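Local coordinates for catechol 1,2-dioxygenase (Burkholderia ambifaria, PDB 5VXT), which probably catalyses the iron(III)-dependent ring opening of catechol by molecular oxygen, cleaving the bond between its two hydroxyl-bearing carbons to give cis,cis-muconate, at residues S10-K24 against H49-D63. Residues are numbered along the deposited sequence; the frame is centred on the assembly and turned at random.
Sequences SVKVFDTKEVQDLLK and HRLLGDLFKAIDDLD. With PTY (phosphatidylethanolamine), chain C.
In the helical N-terminal part of the chain, far from the iron site, the N-terminal arm and the helix it leads into lie against helix 42-62, joined by a buried carboxylate and a knobs-into-holes contact. D60 serves the arm: its two oxygens share V13 N through their syn lone pairs, at 2.9 Å from D60 OD1 and 3.1 Å from D60 OD2. D60 OD1 also accepts from F14 N (3.0 Å), which arrives from above the carboxylate plane; the D60 carboxylate thus holds two successive backbone N-H groups where the V13-T16 type I turn begins. Nearer the helix end, S10 OG donates to D60 O in the carbonyl plane (2.7 Å), and water 1 bridges V11 N to D63 OD2. With CG anti to its backbone N (chi1 177°), F14 lays its ring over K57, whose CB stands 3.8 Å from the F14 ring centroid in a CH-pi contact; the opposite face carries Q20 NE2, offset toward the rim, which donates a hydrogen bond to F14 O. Farther along, the two helix segments run roughly antiparallel (147°). L23 is the knob, set among H49, L52, G53 and F56, with L23 CD2 3.4 Å from F56 CD2. H49 NE2 lies 2.7 Å from water 3, which sits in the plane of the H49 ring and donates to Q20 O and Q20 OE1. Helix 94-109 of the second subunit covers the contact, its R101 salt-bridged to D60 and D63, Y97 packed on V19 and A104 on V13, while helix 42-62 also lines a phosphatidylethanolamine pocket through L51 and L55.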
ATOM      1  N   SER B  10      20.340   4.490  17.091  1.00 34.68           N
ATOM      2  CA  SER B  10      20.224   4.521  15.638  1.00 34.39           C
ATOM      3  C   SER B  10      21.506   5.081  15.030  1.00 42.24           C
ATOM      4  O   SER B  10      22.074   6.058  15.526  1.00 40.36           O
ATOM      5  CB  SER B  10      19.009   5.371  15.231  1.00 34.38           C
ATOM      6  OG  SER B  10      18.818   5.407  13.826  1.00 39.26           O
ATOM      7  N   VAL B  11      21.997   4.435  13.976  1.00 43.08           N
ATOM      8  CA  VAL B  11      23.071   5.008  13.173  1.00 42.87           C
ATOM      9  C   VAL B  11      22.423   5.820  12.053  1.00 47.92           C
ATOM     10  O   VAL B  11      21.574   5.314  11.311  1.00 57.71           O
ATOM     11  CB  VAL B  11      24.015   3.925  12.627  1.00 47.56           C
ATOM     12  CG1 VAL B  11      23.265   2.933  11.749  1.00 53.23           C
ATOM     13  CG2 VAL B  11      25.166   4.562  11.863  1.00 44.48           C
ATOM     14  N   LYS B  12      22.788   7.090  11.953  1.00 20.67           N
ATOM     15  CA  LYS B  12      22.068   8.031  11.101  1.00 19.96           C
ATOM     16  C   LYS B  12      22.760   8.163   9.753  1.00 30.51           C
ATOM     17  O   LYS B  12      23.954   8.478   9.695  1.00 32.82           O
ATOM     18  CB  LYS B  12      21.986   9.398  11.775  1.00 25.36           C
ATOM     19  CG  LYS B  12      21.570   9.358  13.229  1.00 31.37           C
ATOM     20  CD  LYS B  12      20.126   8.905  13.403  1.00 37.63           C
ATOM     21  CE  LYS B  12      19.648   9.221  14.815  1.00 42.54           C
ATOM     22  NZ  LYS B  12      18.167   9.341  14.925  1.00 47.51           N
ATOM     23  N   VAL B  13      22.005   7.948   8.670  1.00 21.55           N
ATOM     24  CA  VAL B  13      22.589   7.989   7.334  1.00 21.01           C
ATOM     25  C   VAL B  13      21.837   8.931   6.402  1.00 19.23           C
ATOM     26  O   VAL B  13      22.279   9.152   5.274  1.00 19.61           O
ATOM     27  CB  VAL B  13      22.642   6.586   6.699  1.00 24.58           C
ATOM     28  CG1 VAL B  13      23.501   5.637   7.530  1.00 23.47           C
ATOM     29  CG2 VAL B  13      21.220   6.031   6.510  1.00 18.54           C
ATOM     30  N   PHE B  14      20.708   9.499   6.843  1.00 17.81           N
ATOM     31  CA  PHE B  14      19.817  10.134   5.875  1.00 17.59           C
ATOM     32  C   PHE B  14      20.493  11.302   5.160  1.00 23.61           C
ATOM     33  O   PHE B  14      20.303  11.491   3.954  1.00 28.63           O
ATOM     34  CB  PHE B  14      18.529  10.593   6.555  1.00 21.48           C
ATOM     35  CG  PHE B  14      17.603  11.320   5.626  1.00 20.29           C
ATOM     36  CD1 PHE B  14      16.810  10.619   4.732  1.00 22.67           C
ATOM     37  CD2 PHE B  14      17.560  12.702   5.615  1.00 24.78           C
ATOM     38  CE1 PHE B  14      15.968  11.294   3.862  1.00 18.88           C
ATOM     39  CE2 PHE B  14      16.709  13.395   4.741  1.00 27.10           C
ATOM     40  CZ  PHE B  14      15.921  12.686   3.866  1.00 25.97           C
ATOM     41  N   ASP B  15      21.288  12.091   5.874  1.00 25.71           N
ATOM     42  CA  ASP B  15      21.863  13.280   5.258  1.00 29.82           C
ATOM     43  C   ASP B  15      23.081  12.984   4.395  1.00 33.80           C
ATOM     44  O   ASP B  15      23.634  13.918   3.805  1.00 44.45           O
ATOM     45  CB  ASP B  15      22.230  14.301   6.326  1.00 28.27           C
ATOM     46  CG  ASP B  15      21.012  14.897   6.971  1.00 39.82           C
ATOM     47  OD1 ASP B  15      21.026  15.126   8.196  1.00 48.82           O
ATOM     48  OD2 ASP B  15      20.021  15.098   6.245  1.00 34.37           O
ATOM     49  N   THR B  16      23.501  11.729   4.290  1.00 23.17           N
ATOM     50  CA  THR B  16      24.657  11.407   3.463  1.00 25.86           C
ATOM     51  C   THR B  16      24.341  11.605   1.985  1.00 27.68           C
ATOM     52  O   THR B  16      23.192  11.486   1.549  1.00 23.65           O
ATOM     53  CB  THR B  16      25.109   9.972   3.698  1.00 26.78           C
ATOM     54  OG1 THR B  16      24.063   9.060   3.324  1.00 25.27           O
ATOM     55  CG2 THR B  16      25.473   9.785   5.162  1.00 28.03           C
ATOM     56  N   LYS B  17      25.387  11.903   1.209  1.00 28.02           N
ATOM     57  CA  LYS B  17      25.213  12.092  -0.226  1.00 25.07           C
ATOM     58  C   LYS B  17      24.705  10.830  -0.901  1.00 25.69           C
ATOM     59  O   LYS B  17      23.948  10.920  -1.874  1.00 22.15           O
ATOM     60  CB  LYS B  17      26.531  12.538  -0.865  1.00 30.73           C
ATOM     61  CG  LYS B  17      26.427  12.772  -2.361  1.00 27.92           C
ATOM     62  CD  LYS B  17      27.778  12.974  -3.012  1.00 35.99           C
ATOM     63  CE  LYS B  17      27.618  13.050  -4.525  1.00 40.59           C
ATOM     64  NZ  LYS B  17      26.469  13.928  -4.922  1.00 41.70           N
ATOM     65  N   GLU B  18      25.100   9.648  -0.407  1.00 24.71           N
ATOM     66  CA  GLU B  18      24.639   8.411  -1.035  1.00 24.07           C
ATOM     67  C   GLU B  18      23.131   8.264  -0.912  1.00 19.02           C
ATOM     68  O   GLU B  18      22.460   7.860  -1.869  1.00 20.24           O
ATOM     69  CB  GLU B  18      25.316   7.179  -0.430  1.00 25.16           C
ATOM     70  CG  GLU B  18      24.769   5.888  -1.089  1.00 36.95           C
ATOM     71  CD  GLU B  18      25.348   4.568  -0.573  1.00 39.84           C
ATOM     72  OE1 GLU B  18      26.061   4.570   0.453  1.00 43.59           O
ATOM     73  OE2 GLU B  18      25.055   3.516  -1.204  1.00 26.65           O
ATOM     74  N   VAL B  19      22.581   8.576   0.260  1.00 20.15           N
ATOM     75  CA  VAL B  19      21.130   8.487   0.445  1.00 16.62           C
ATOM     76  C   VAL B  19      20.408   9.552  -0.374  1.00 17.10           C
ATOM     77  O   VAL B  19      19.384   9.272  -1.000  1.00 18.37           O
ATOM     78  CB  VAL B  19      20.777   8.578   1.935  1.00 17.19           C
ATOM     79  CG1 VAL B  19      19.261   8.648   2.113  1.00 15.62           C
ATOM     80  CG2 VAL B  19      21.353   7.362   2.668  1.00 21.25           C
ATOM     81  N   GLN B  20      20.927  10.782  -0.394  1.00 18.57           N
ATOM     82  CA  GLN B  20      20.288  11.820  -1.205  1.00 19.54           C
ATOM     83  C   GLN B  20      20.377  11.501  -2.695  1.00 24.25           C
ATOM     84  O   GLN B  20      19.433  11.771  -3.450  1.00 22.07           O
ATOM     85  CB  GLN B  20      20.900  13.188  -0.894  1.00 23.80           C
ATOM     86  CG  GLN B  20      20.666  13.623   0.554  1.00 25.08           C
ATOM     87  CD  GLN B  20      19.190  13.617   0.930  1.00 31.63           C
ATOM     88  OE1 GLN B  20      18.364  14.224   0.246  1.00 30.01           O
ATOM     89  NE2 GLN B  20      18.852  12.925   2.009  1.00 29.16           N
ATOM     90  N   ASP B  21      21.498  10.919  -3.141  1.00 20.16           N
ATOM     91  CA  ASP B  21      21.588  10.503  -4.535  1.00 20.56           C
ATOM     92  C   ASP B  21      20.604   9.393  -4.836  1.00 21.45           C
ATOM     93  O   ASP B  21      20.028   9.341  -5.931  1.00 20.30           O
ATOM     94  CB  ASP B  21      23.008  10.031  -4.874  1.00 21.60           C
ATOM     95  CG  ASP B  21      23.963  11.174  -5.078  1.00 29.05           C
ATOM     96  OD1 ASP B  21      23.500  12.336  -5.078  1.00 30.97           O
ATOM     97  OD2 ASP B  21      25.179  10.910  -5.238  1.00 30.84           O
ATOM     98  N   LEU B  22      20.411   8.486  -3.878  1.00 17.48           N
ATOM     99  CA  LEU B  22      19.492   7.379  -4.074  1.00 16.23           C
ATOM    100  C   LEU B  22      18.060   7.877  -4.193  1.00 18.13           C
ATOM    101  O   LEU B  22      17.311   7.408  -5.051  1.00 16.21           O
ATOM    102  CB  LEU B  22      19.611   6.393  -2.917  1.00 15.37           C
ATOM    103  CG  LEU B  22      18.644   5.214  -2.896  1.00 17.20           C
ATOM    104  CD1 LEU B  22      18.839   4.301  -4.093  1.00 16.95           C
ATOM    105  CD2 LEU B  22      18.838   4.426  -1.577  1.00 16.33           C
ATOM    106  N   LEU B  23      17.666   8.816  -3.331  1.00 15.93           N
ATOM    107  CA  LEU B  23      16.321   9.387  -3.407  1.00 16.95           C
ATOM    108  C   LEU B  23      16.070  10.069  -4.747  1.00 20.75           C
ATOM    109  O   LEU B  23      14.968   9.971  -5.310  1.00 20.82           O
ATOM    110  CB  LEU B  23      16.109  10.386  -2.269  1.00 18.60           C
ATOM    111  CG  LEU B  23      15.927   9.745  -0.902  1.00 26.52           C
ATOM    112  CD1 LEU B  23      15.991  10.814   0.176  1.00 27.44           C
ATOM    113  CD2 LEU B  23      14.586   9.013  -0.883  1.00 24.57           C
ATOM    114  N   LYS B  24      17.054  10.808  -5.250  1.00 18.45           N
ATOM    115  CA  LYS B  24      16.848  11.512  -6.517  1.00 20.70           C
ATOM    116  C   LYS B  24      16.766  10.524  -7.672  1.00 23.88           C
ATOM    117  O   LYS B  24      15.986  10.718  -8.613  1.00 25.16           O
ATOM    118  CB  LYS B  24      17.964  12.523  -6.761  1.00 32.00           C
ATOM    119  CG  LYS B  24      18.074  13.608  -5.709  1.00 41.40           C
ATOM    120  CD  LYS B  24      19.351  14.414  -5.909  1.00 42.95           C
ATOM    121  CE  LYS B  24      19.643  15.312  -4.723  1.00 36.24           C
ATOM    122  NZ  LYS B  24      20.874  16.110  -4.978  1.00 42.91           N
ATOM    123  N   HIS B  49       9.388  11.843  -4.624  1.00 17.05           N
ATOM    124  CA  HIS B  49      10.623  12.259  -3.965  1.00 17.87           C
ATOM    125  C   HIS B  49      10.362  12.710  -2.529  1.00 23.53           C
ATOM    126  O   HIS B  49      11.119  12.372  -1.607  1.00 19.49           O
ATOM    127  CB  HIS B  49      11.304  13.372  -4.752  1.00 22.45           C
ATOM    128  CG  HIS B  49      12.634  13.768  -4.190  1.00 28.81           C
ATOM    129  ND1 HIS B  49      12.801  14.849  -3.350  1.00 36.54           N
ATOM    130  CD2 HIS B  49      13.860  13.211  -4.332  1.00 34.18           C
ATOM    131  CE1 HIS B  49      14.074  14.949  -3.011  1.00 36.97           C
ATOM    132  NE2 HIS B  49      14.739  13.968  -3.597  1.00 33.14           N
ATOM    133  N   ARG B  50       9.281  13.453  -2.317  1.00 19.63           N
ATOM    134  CA  ARG B  50       9.001  13.954  -0.979  1.00 17.24           C
ATOM    135  C   ARG B  50       8.565  12.825  -0.047  1.00 20.40           C
ATOM    136  O   ARG B  50       9.043  12.728   1.091  1.00 18.02           O
ATOM    137  CB  ARG B  50       7.934  15.043  -1.059  1.00 15.89           C
ATOM    138  CG  ARG B  50       7.329  15.366   0.289  1.00 18.00           C
ATOM    139  CD  ARG B  50       8.337  16.003   1.223  1.00 20.22           C
ATOM    140  NE  ARG B  50       7.689  16.418   2.463  1.00 19.98           N
ATOM    141  CZ  ARG B  50       7.314  17.659   2.733  1.00 18.14           C
ATOM    142  NH1 ARG B  50       7.509  18.624   1.835  1.00 21.42           N
ATOM    143  NH2 ARG B  50       6.721  17.929   3.888  1.00 19.36           N
ATOM    144  N   LEU B  51       7.652  11.963  -0.506  1.00 20.16           N
ATOM    145  CA  LEU B  51       7.151  10.909   0.371  1.00 22.01           C
ATOM    146  C   LEU B  51       8.225   9.873   0.658  1.00 17.88           C
ATOM    147  O   LEU B  51       8.341   9.389   1.791  1.00 15.80           O
ATOM    148  CB  LEU B  51       5.934  10.232  -0.241  1.00 20.00           C
ATOM    149  CG  LEU B  51       4.741  11.157  -0.482  1.00 22.70           C
ATOM    150  CD1 LEU B  51       3.550  10.332  -0.937  1.00 21.93           C
ATOM    151  CD2 LEU B  51       4.426  11.923   0.792  1.00 25.46           C
ATOM    152  N   LEU B  52       9.001   9.507  -0.362  1.00 15.11           N
ATOM    153  CA  LEU B  52      10.084   8.549  -0.162  1.00 16.89           C
ATOM    154  C   LEU B  52      11.158   9.115   0.764  1.00 18.68           C
ATOM    155  O   LEU B  52      11.648   8.414   1.661  1.00 15.88           O
ATOM    156  CB  LEU B  52      10.668   8.163  -1.521  1.00 16.88           C
ATOM    157  CG  LEU B  52      11.603   6.958  -1.621  1.00 20.94           C
ATOM    158  CD1 LEU B  52      10.876   5.647  -1.247  1.00 20.70           C
ATOM    159  CD2 LEU B  52      12.199   6.906  -3.028  1.00 24.43           C
ATOM    160  N   GLY B  53      11.520  10.390   0.577  1.00 17.72           N
ATOM    161  CA  GLY B  53      12.467  11.022   1.480  1.00 17.72           C
ATOM    162  C   GLY B  53      11.959  11.075   2.905  1.00 17.42           C
ATOM    163  O   GLY B  53      12.708  10.832   3.850  1.00 17.93           O
ATOM    164  N   ASP B  54      10.668  11.374   3.077  1.00 14.02           N
ATOM    165  CA  ASP B  54      10.106  11.417   4.421  1.00 17.28           C
ATOM    166  C   ASP B  54      10.124  10.038   5.058  1.00 20.18           C
ATOM    167  O   ASP B  54      10.379   9.905   6.264  1.00 18.73           O
ATOM    168  CB  ASP B  54       8.675  11.962   4.369  1.00 17.61           C
ATOM    169  CG  ASP B  54       8.621  13.463   4.117  1.00 24.51           C
ATOM    170  OD1 ASP B  54       9.688  14.109   4.071  1.00 25.61           O
ATOM    171  OD2 ASP B  54       7.493  14.006   3.969  1.00 25.46           O
ATOM    172  N   LEU B  55       9.840   8.998   4.270  1.00 16.19           N
ATOM    173  CA  LEU B  55       9.906   7.640   4.798  1.00 15.78           C
ATOM    174  C   LEU B  55      11.330   7.288   5.211  1.00 15.72           C
ATOM    175  O   LEU B  55      11.554   6.796   6.321  1.00 17.09           O
ATOM    176  CB  LEU B  55       9.401   6.632   3.766  1.00 16.16           C
ATOM    177  CG  LEU B  55       9.531   5.157   4.168  1.00 18.78           C
ATOM    178  CD1 LEU B  55       8.768   4.813   5.490  1.00 17.89           C
ATOM    179  CD2 LEU B  55       9.090   4.266   3.004  1.00 20.77           C
ATOM    180  N   PHE B  56      12.303   7.527   4.323  1.00 14.61           N
ATOM    181  CA  PHE B  56      13.701   7.258   4.671  1.00 19.41           C
ATOM    182  C   PHE B  56      14.112   7.990   5.943  1.00 20.97           C
ATOM    183  O   PHE B  56      14.814   7.426   6.797  1.00 18.12           O
ATOM    184  CB  PHE B  56      14.647   7.656   3.531  1.00 15.33           C
ATOM    185  CG  PHE B  56      14.662   6.699   2.365  1.00 15.44           C
ATOM    186  CD1 PHE B  56      13.677   5.739   2.212  1.00 19.23           C
ATOM    187  CD2 PHE B  56      15.649   6.797   1.400  1.00 17.36           C
ATOM    188  CE1 PHE B  56      13.685   4.885   1.116  1.00 19.12           C
ATOM    189  CE2 PHE B  56      15.661   5.941   0.301  1.00 19.62           C
ATOM    190  CZ  PHE B  56      14.676   4.987   0.165  1.00 15.54           C
ATOM    191  N   LYS B  57      13.702   9.255   6.079  1.00 17.94           N
ATOM    192  CA  LYS B  57      14.093  10.034   7.248  1.00 16.30           C
ATOM    193  C   LYS B  57      13.438   9.493   8.508  1.00 19.15           C
ATOM    194  O   LYS B  57      14.062   9.470   9.575  1.00 21.52           O
ATOM    195  CB  LYS B  57      13.732  11.503   7.047  1.00 15.80           C
ATOM    196  CG  LYS B  57      14.035  12.407   8.228  1.00 21.59           C
ATOM    197  CD  LYS B  57      15.540  12.512   8.473  1.00 35.16           C
ATOM    198  CE  LYS B  57      15.877  13.527   9.565  1.00 46.62           C
ATOM    199  NZ  LYS B  57      17.351  13.762   9.673  1.00 49.87           N
ATOM    200  N   ALA B  58      12.174   9.065   8.403  1.00 21.30           N
ATOM    201  CA  ALA B  58      11.487   8.489   9.555  1.00 17.97           C
ATOM    202  C   ALA B  58      12.111   7.158   9.969  1.00 20.10           C
ATOM    203  O   ALA B  58      12.181   6.853  11.165  1.00 19.81           O
ATOM    204  CB  ALA B  58       9.998   8.320   9.240  1.00 17.03           C
ATOM    205  N   ILE B  59      12.548   6.347   8.996  1.00 20.48           N
ATOM    206  CA  ILE B  59      13.265   5.113   9.318  1.00 18.05           C
ATOM    207  C   ILE B  59      14.551   5.432  10.072  1.00 19.25           C
ATOM    208  O   ILE B  59      14.886   4.781  11.075  1.00 18.54           O
ATOM    209  CB  ILE B  59      13.539   4.307   8.029  1.00 14.81           C
ATOM    210  CG1 ILE B  59      12.230   3.718   7.490  1.00 20.61           C
ATOM    211  CG2 ILE B  59      14.582   3.198   8.266  1.00 14.79           C
ATOM    212  CD1 ILE B  59      12.321   3.229   6.060  1.00 17.63           C
ATOM    213  N   ASP B  60      15.288   6.444   9.606  1.00 18.27           N
ATOM    214  CA  ASP B  60      16.503   6.873  10.300  1.00 20.38           C
ATOM    215  C   ASP B  60      16.186   7.338  11.719  1.00 23.09           C
ATOM    216  O   ASP B  60      16.803   6.877  12.689  1.00 22.22           O
ATOM    217  CB  ASP B  60      17.176   7.988   9.492  1.00 21.99           C
ATOM    218  CG  ASP B  60      18.692   7.870   9.430  1.00 25.98           C
ATOM    219  OD1 ASP B  60      19.340   8.934   9.417  1.00 30.98           O
ATOM    220  OD2 ASP B  60      19.246   6.742   9.393  1.00 28.42           O
ATOM    221  N   ASP B  61      15.182   8.214  11.864  1.00 19.55           N
ATOM    222  CA  ASP B  61      14.928   8.858  13.154  1.00 18.41           C
ATOM    223  C   ASP B  61      14.454   7.857  14.199  1.00 26.18           C
ATOM    224  O   ASP B  61      14.899   7.889  15.353  1.00 27.05           O
ATOM    225  CB  ASP B  61      13.896   9.976  13.004  1.00 20.58           C
ATOM    226  CG  ASP B  61      14.461  11.225  12.345  1.00 26.04           C
ATOM    227  OD1 ASP B  61      15.695  11.346  12.215  1.00 27.77           O
ATOM    228  OD2 ASP B  61      13.655  12.094  11.954  1.00 25.57           O
ATOM    229  N   LEU B  62      13.524   6.982  13.825  1.00 23.94           N
ATOM    230  CA  LEU B  62      12.943   6.027  14.757  1.00 27.23           C
ATOM    231  C   LEU B  62      13.663   4.684  14.757  1.00 21.21           C
ATOM    232  O   LEU B  62      13.238   3.777  15.485  1.00 23.00           O
ATOM    233  CB  LEU B  62      11.458   5.817  14.440  1.00 24.35           C
ATOM    234  CG  LEU B  62      10.566   7.063  14.541  1.00 33.11           C
ATOM    235  CD1 LEU B  62       9.106   6.723  14.240  1.00 31.91           C
ATOM    236  CD2 LEU B  62      10.708   7.690  15.915  1.00 44.91           C
ATOM    237  N   ASP B  63      14.734   4.543  13.969  1.00 23.04           N
ATOM    238  CA  ASP B  63      15.469   3.287  13.796  1.00 22.79           C
ATOM    239  C   ASP B  63      14.518   2.140  13.471  1.00 25.22           C
ATOM    240  O   ASP B  63      14.472   1.114  14.151  1.00 22.74           O
ATOM    241  CB  ASP B  63      16.304   2.951  15.031  1.00 23.26           C
ATOM    242  CG  ASP B  63      17.430   1.980  14.719  1.00 25.93           C
ATOM    243  OD1 ASP B  63      18.116   1.548  15.665  1.00 32.94           O
ATOM    244  OD2 ASP B  63      17.642   1.661  13.522  1.00 25.52           O
TER
HETATM  245  C1  PTY C 401      -1.904   9.748 -11.313  1.00 62.23           C
HETATM  246  C2  PTY C 401      -4.338   5.203 -15.297  1.00115.52           C
HETATM  247  C3  PTY C 401      -5.536   5.617 -14.452  1.00118.78           C
HETATM  248  O4  PTY C 401      -0.886   9.998 -10.350  1.00 51.54           O
HETATM  249  C5  PTY C 401      -2.789   8.120 -12.945  1.00 95.63           C
HETATM  250  C6  PTY C 401      -1.658   8.397 -11.971  1.00 78.69           C
HETATM  251  O7  PTY C 401      -1.656   7.386 -10.968  1.00 76.89           O
HETATM  252  C8  PTY C 401      -0.703   6.318 -11.230  1.00 73.41           C
HETATM  253  O10 PTY C 401      -0.763   5.655 -12.254  1.00 79.11           O
HETATM  254  C11 PTY C 401       0.339   6.050 -10.181  1.00 60.56           C
HETATM  255  C12 PTY C 401      -0.035   6.962  -9.028  1.00 49.25           C
HETATM  256  C13 PTY C 401       0.537   6.437  -7.728  1.00 43.75           C
HETATM  257  C14 PTY C 401       1.523   7.444  -7.166  1.00 42.34           C
HETATM  258  C15 PTY C 401       1.616   7.252  -5.665  1.00 46.97           C
HETATM  259  C16 PTY C 401       1.693   5.767  -5.351  1.00 45.71           C
HETATM  260  C17 PTY C 401       2.449   5.548  -4.051  1.00 40.59           C
HETATM  261  C18 PTY C 401       3.664   6.460  -4.033  1.00 40.02           C
HETATM  262  C19 PTY C 401       4.511   6.180  -2.804  1.00 41.64           C
HETATM  263  C20 PTY C 401       5.978   6.199  -3.195  1.00 43.67           C
HETATM  264  C21 PTY C 401       6.810   6.891  -2.127  1.00 44.66           C
HETATM  265  C22 PTY C 401       6.159   6.776  -0.759  1.00 46.81           C
HETATM  266  C23 PTY C 401       6.897   5.790   0.130  1.00 49.21           C
HETATM  267  C24 PTY C 401       6.182   4.448   0.145  1.00 46.59           C
HETATM  268  C25 PTY C 401       6.717   3.523  -0.939  1.00 44.62           C
HETATM  269  C26 PTY C 401       6.386   2.086  -0.561  1.00 41.81           C
HETATM  270  C27 PTY C 401       7.596   1.187  -0.754  1.00 37.93           C
HETATM  271  C28 PTY C 401       7.266  -0.189  -0.207  1.00 37.17           C
HETATM  272  C29 PTY C 401       6.110  -0.773  -0.980  1.00 42.60           C
HETATM  273  C30 PTY C 401      -1.068  11.072  -9.395  1.00 41.33           C
HETATM  274  C31 PTY C 401      -0.077  11.296  -8.277  1.00 42.77           C
HETATM  275  O30 PTY C 401      -2.053  11.777  -9.502  1.00 42.47           O
HETATM  276  C32 PTY C 401      -0.514  10.461  -7.076  1.00 44.03           C
HETATM  277  C33 PTY C 401       0.368  10.681  -5.850  1.00 41.82           C
HETATM  278  C34 PTY C 401      -0.407  10.370  -4.575  1.00 37.68           C
HETATM  279  C35 PTY C 401       0.407  10.678  -3.329  1.00 41.80           C
HETATM  280  C36 PTY C 401      -0.453  10.553  -2.082  1.00 39.26           C
HETATM  281  C37 PTY C 401      -0.971   9.129  -1.958  1.00 39.15           C
HETATM  282  C38 PTY C 401      -1.106   8.751  -0.494  1.00 38.99           C
HETATM  283  C39 PTY C 401      -1.606   7.325  -0.334  1.00 42.24           C
HETATM  284  C40 PTY C 401      -1.193   6.783   1.031  1.00 47.98           C
HETATM  285  C41 PTY C 401      -2.388   6.135   1.727  1.00 50.13           C
HETATM  286  C42 PTY C 401      -2.099   5.675   3.154  1.00 43.57           C
HETATM  287  C43 PTY C 401      -3.364   5.101   3.782  1.00 39.93           C
HETATM  288  C44 PTY C 401      -4.145   4.291   2.767  1.00 30.80           C
HETATM  289  P1  PTY C 401      -5.395   7.694 -12.838  1.00124.75           P
HETATM  290  O11 PTY C 401      -5.090   6.155 -13.208  1.00122.69           O
HETATM  291  O12 PTY C 401      -6.431   7.717 -11.739  1.00127.13           O
HETATM  292  O13 PTY C 401      -5.660   8.449 -14.122  1.00128.27           O
HETATM  293  O14 PTY C 401      -4.005   8.206 -12.210  1.00111.37           O
HETATM  294  N1  PTY C 401      -3.673   6.397 -15.783  1.00114.03           N
HETATM  295  O   HOH W   1      20.556   1.634  13.478  1.00 32.41           O
HETATM  296  O   HOH W   2      17.459  16.030   7.457  1.00 46.43           O
HETATM  297  O   HOH W   3      17.229  13.874  -2.525  1.00 28.79           O